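Local coordinates for putative iron-regulated protein A (Parabacteroides distasonis ATCC 8503, PDB 4ECG) that is a calcium-binding, imelysin-like protein of the peptidase M75 family, putatively iron-regulated and possibly a metalloendopeptidase, at residues A[238-241]-A[242-245]; A[331-334]-A[335-339]. One frame throughout, in Å; residues are numbered along the deposited sequence.

Contact 1: residues A[238-241]-A[242-245]; sequences GMAG and ISNE
I242 and S243 each place a side-chain atom between their own backbone N and carbonyl carbon, and in both cases that atom meets a carbonyl of the preceding turn. In I242, CG1 stands anti to the backbone N (chi1 -167°), which puts the branch CG2 in that position and brings it to 3.3 Å from M239 O. In S243 it is the hydroxyl that sits there (chi1 62°), with OG 3.1 Å from A240 O. The same hydroxyl is hydrogen-bonded to T369 OG1 of helix 355-377, its stronger polar partner.

G238 is the N-cap of helix 239-259, and the residues after it make its first two turns. I242 N bonds to G238 O, the first i to i+4 link of the helix. S243 N follows with an almost straight bond to M239 O, 3.2 Å long (N-H...O 177°). N244 N and E245 N take A240 O and G241 O in turn. G241 O has a second donor in a water 2.7 Å away. The same water accepts from N244 ND2 at 2.8 Å, so it ties the exposed amide back to the backbone one turn earlier. The CB atoms of N244 and E245 lie against A240 O and G241 O respectively. The E245 side chain then bends at chi2 and leads away, to about 5 Å from a bound calcium ion.

Backbone bonds pair M239, A240 and G241 with M232, L233 and N234, at and just past the end of helix 225-233. M239, a selenomethionine, and I242 rest on A298 and I295 of helix 284-300, while S243 touches L368 and L372 of helix 355-377.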
loop_
_atom_site.group_PDB
_atom_site.type_symbol
_atom_site.label_atom_id
_atom_site.label_comp_id
_atom_site.label_asym_id
_atom_site.label_seq_id
_atom_site.Cartn_x
_atom_site.Cartn_y
_atom_site.Cartn_z
ATOM N N GLY A 238 -4.762 7.574 -6.019
ATOM C CA GLY A 238 -3.840 8.518 -5.407
ATOM C C GLY A 238 -4.056 8.750 -3.921
ATOM O O GLY A 238 -4.560 7.885 -3.215
HETATM N N MSE A 239 -3.687 9.936 -3.444
HETATM C CA MSE A 239 -3.701 10.187 -2.001
HETATM C C MSE A 239 -5.101 9.993 -1.379
HETATM O O MSE A 239 -5.225 9.270 -0.400
HETATM C CB MSE A 239 -3.107 11.558 -1.677
HETATM C CG MSE A 239 -1.592 11.617 -1.979
HETATM SE SE MSE A 239 -0.997 13.414 -2.422
HETATM C CE MSE A 239 -0.691 13.947 -0.601
ATOM N N ALA A 240 -6.144 10.561 -1.991
ATOM C CA ALA A 240 -7.496 10.429 -1.435
ATOM C C ALA A 240 -8.022 9.010 -1.567
ATOM O O ALA A 240 -8.842 8.571 -0.788
ATOM C CB ALA A 240 -8.455 11.441 -2.045
ATOM N N GLY A 241 -7.514 8.257 -2.523
ATOM C CA GLY A 241 -7.943 6.858 -2.673
ATOM C C GLY A 241 -7.568 6.067 -1.453
ATOM O O GLY A 241 -8.404 5.305 -0.900
ATOM N N ILE A 242 -6.303 6.222 -1.039
ATOM C CA ILE A 242 -5.781 5.409 0.078
ATOM C C ILE A 242 -6.330 5.847 1.449
ATOM O O ILE A 242 -6.709 4.960 2.255
ATOM C CB ILE A 242 -4.253 5.286 0.073
ATOM C CG1 ILE A 242 -3.822 4.176 1.049
ATOM C CG2 ILE A 242 -3.580 6.596 0.441
ATOM C CD1 ILE A 242 -4.350 2.776 0.743
ATOM N N SER A 243 -6.470 7.170 1.698
ATOM C CA SER A 243 -7.175 7.609 2.918
ATOM C C SER A 243 -8.562 6.998 3.015
ATOM O O SER A 243 -8.987 6.509 4.070
ATOM C CB SER A 243 -7.264 9.128 3.022
ATOM O OG SER A 243 -7.989 9.711 1.968
ATOM N N ASN A 244 -9.288 7.032 1.905
ATOM C CA ASN A 244 -10.638 6.524 1.907
ATOM C C ASN A 244 -10.690 5.013 2.058
ATOM O O ASN A 244 -11.606 4.482 2.686
ATOM C CB ASN A 244 -11.312 6.964 0.640
ATOM C CG ASN A 244 -12.718 6.500 0.555
ATOM O OD1 ASN A 244 -13.537 6.905 1.345
ATOM N ND2 ASN A 244 -12.997 5.600 -0.381
ATOM N N GLU A 245 -9.734 4.315 1.454
ATOM C CA GLU A 245 -9.678 2.847 1.498
ATOM C C GLU A 245 -9.300 2.335 2.889
ATOM O O GLU A 245 -9.891 1.363 3.388
ATOM C CB GLU A 245 -8.690 2.351 0.428
ATOM C CG GLU A 245 -8.258 0.874 0.464
ATOM C CD GLU A 245 -9.216 -0.115 -0.210
ATOM O OE1 GLU A 245 -10.334 0.323 -0.626
ATOM O OE2 GLU A 245 -8.824 -1.340 -0.326
HETATM O O HOH W 1 -10.872 4.617 -1.845
#

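Contact 2: residues A[331-334]-A[335-339]; sequences VVQI and DKTID
Q333 O is gripped by two donors of T337, the hydroxyl OG1 at 2.7 Å and the backbone N at 3.0 Å. They reach it from opposite faces of the carbonyl plane. This is the familiar alpha-helical arrangement in which a threonine hydroxyl bonds back to the carbonyl four residues earlier, here within helix 324-343. The torsion of T337 explains it: OG1 lies beside its own backbone N (chi1 -53°), so both donors face the same oxygen. A valine here would probably cost Q333 O its hydroxyl donor, leaving the backbone N-H of T337 on one face of the carbonyl.

The Q333 side chain bends at chi2 and lies across that of K336. Its NE2 and the ammonium NZ of K336 share a water, 2.8 Å from NE2 and weakly held by NZ. NE2 also makes a weak bond to A364 O of helix 355-377. On the exposed side, K336 CB sits 3.3 Å from V332 O, which accepts from K336 N.

I334 and I338 run side by side and point the same way. Both touch K296 of helix 284-300, whose charge is paired with D335 OD1 in a salt bridge, and I334 also meets L368 of helix 355-377. This face of the helix thus joins apolar packing to an ion pair. I338 N bonds to I334 O at 3.1 Å with a nearly straight N-H (171°). CD1 of I338 reaches both I334 O and the branch CG2 of I334, lying 3.9 Å from CG2.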
loop_
_atom_site.group_PDB
_atom_site.type_symbol
_atom_site.label_atom_id
_atom_site.label_comp_id
_atom_site.label_asym_id
_atom_site.label_seq_id
_atom_site.Cartn_x
_atom_site.Cartn_y
_atom_site.Cartn_z
ATOM N N VAL A 331 -1.866 19.398 7.959
ATOM C CA VAL A 331 -0.753 18.992 8.810
ATOM C C VAL A 331 -1.307 18.246 10.047
ATOM O O VAL A 331 -0.903 17.131 10.310
ATOM C CB VAL A 331 0.123 20.219 9.207
ATOM C CG1 VAL A 331 1.126 19.856 10.316
ATOM C CG2 VAL A 331 0.797 20.777 7.954
ATOM N N VAL A 332 -2.266 18.856 10.753
ATOM C CA VAL A 332 -2.885 18.275 11.950
ATOM C C VAL A 332 -3.534 16.931 11.593
ATOM O O VAL A 332 -3.352 15.936 12.277
ATOM C CB VAL A 332 -3.919 19.272 12.594
ATOM C CG1 VAL A 332 -4.922 18.562 13.514
ATOM C CG2 VAL A 332 -3.204 20.438 13.338
ATOM N N GLN A 333 -4.229 16.871 10.476
ATOM C CA GLN A 333 -5.046 15.715 10.161
ATOM C C GLN A 333 -4.227 14.497 9.772
ATOM O O GLN A 333 -4.625 13.382 10.101
ATOM C CB GLN A 333 -6.040 16.042 9.035
ATOM C CG GLN A 333 -7.188 15.084 8.919
ATOM C CD GLN A 333 -8.071 15.028 10.154
ATOM O OE1 GLN A 333 -8.446 16.048 10.713
ATOM N NE2 GLN A 333 -8.441 13.808 10.566
ATOM N N ILE A 334 -3.125 14.677 9.048
ATOM C CA ILE A 334 -2.241 13.526 8.692
ATOM C C ILE A 334 -1.775 12.876 10.014
ATOM O O ILE A 334 -1.935 11.669 10.252
ATOM C CB ILE A 334 -1.036 13.947 7.781
ATOM C CG1 ILE A 334 -1.548 14.320 6.371
ATOM C CG2 ILE A 334 0.007 12.841 7.699
ATOM C CD1 ILE A 334 -0.667 15.275 5.572
ATOM N N ASP A 335 -1.244 13.715 10.893
ATOM C CA ASP A 335 -0.784 13.246 12.206
ATOM C C ASP A 335 -1.910 12.687 13.105
ATOM O O ASP A 335 -1.703 11.713 13.792
ATOM C CB ASP A 335 -0.001 14.357 12.903
ATOM C CG ASP A 335 1.471 14.468 12.396
ATOM O OD1 ASP A 335 1.922 13.690 11.521
ATOM O OD2 ASP A 335 2.192 15.359 12.887
ATOM N N LYS A 336 -3.108 13.265 13.064
ATOM C CA LYS A 336 -4.250 12.741 13.843
ATOM C C LYS A 336 -4.662 11.334 13.342
ATOM O O LYS A 336 -5.058 10.472 14.104
ATOM C CB LYS A 336 -5.404 13.715 13.681
ATOM C CG LYS A 336 -6.386 13.839 14.829
ATOM C CD LYS A 336 -7.283 15.067 14.582
ATOM C CE LYS A 336 -8.749 14.803 14.918
ATOM N NZ LYS A 336 -9.652 15.928 14.539
ATOM N N THR A 337 -4.504 11.095 12.051
ATOM C CA THR A 337 -4.972 9.855 11.445
ATOM C C THR A 337 -4.002 8.742 11.786
ATOM O O THR A 337 -4.438 7.668 12.154
ATOM C CB THR A 337 -5.172 10.004 9.909
ATOM O OG1 THR A 337 -6.022 11.143 9.660
ATOM C CG2 THR A 337 -5.759 8.712 9.281
ATOM N N ILE A 338 -2.697 9.023 11.686
ATOM C CA ILE A 338 -1.627 8.102 12.081
ATOM C C ILE A 338 -1.712 7.812 13.573
ATOM O O ILE A 338 -1.607 6.678 14.001
ATOM C CB ILE A 338 -0.222 8.683 11.748
ATOM C CG1 ILE A 338 -0.013 8.780 10.247
ATOM C CG2 ILE A 338 0.920 7.851 12.332
ATOM C CD1 ILE A 338 1.127 9.744 9.821
ATOM N N ASP A 339 -1.859 8.849 14.383
ATOM C CA ASP A 339 -1.946 8.630 15.827
ATOM C C ASP A 339 -3.169 7.739 16.176
ATOM O O ASP A 339 -3.069 6.890 17.066
ATOM C CB ASP A 339 -1.988 9.970 16.613
ATOM C CG ASP A 339 -0.634 10.766 16.560
ATOM O OD1 ASP A 339 0.416 10.348 16.006
ATOM O OD2 ASP A 339 -0.635 11.862 17.088
HETATM O O HOH W 2 -10.470 13.552 12.503
#

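Overall arrangement
Each contact lies within one helix and spans about two turns, contact 1 at the start of helix 239-259 and contact 2 inside helix 324-343. Helices 284-300 and 355-377 pack on both, and L368 is touched from each. Their centres are about 14 Å apart. Contact 1 is mostly buried, about 10 Å from the centre of the molecule, against about 18 Å for the partly buried contact 2. Both rest on backbone helix bonds. Contact 1 adds a serine hydroxyl and a water-bridged asparagine. Contact 2 adds a threonine hydroxyl, a water shared by Q333 and K336, and an isoleucine pair, while D335 turns outward to K296, outside the contact.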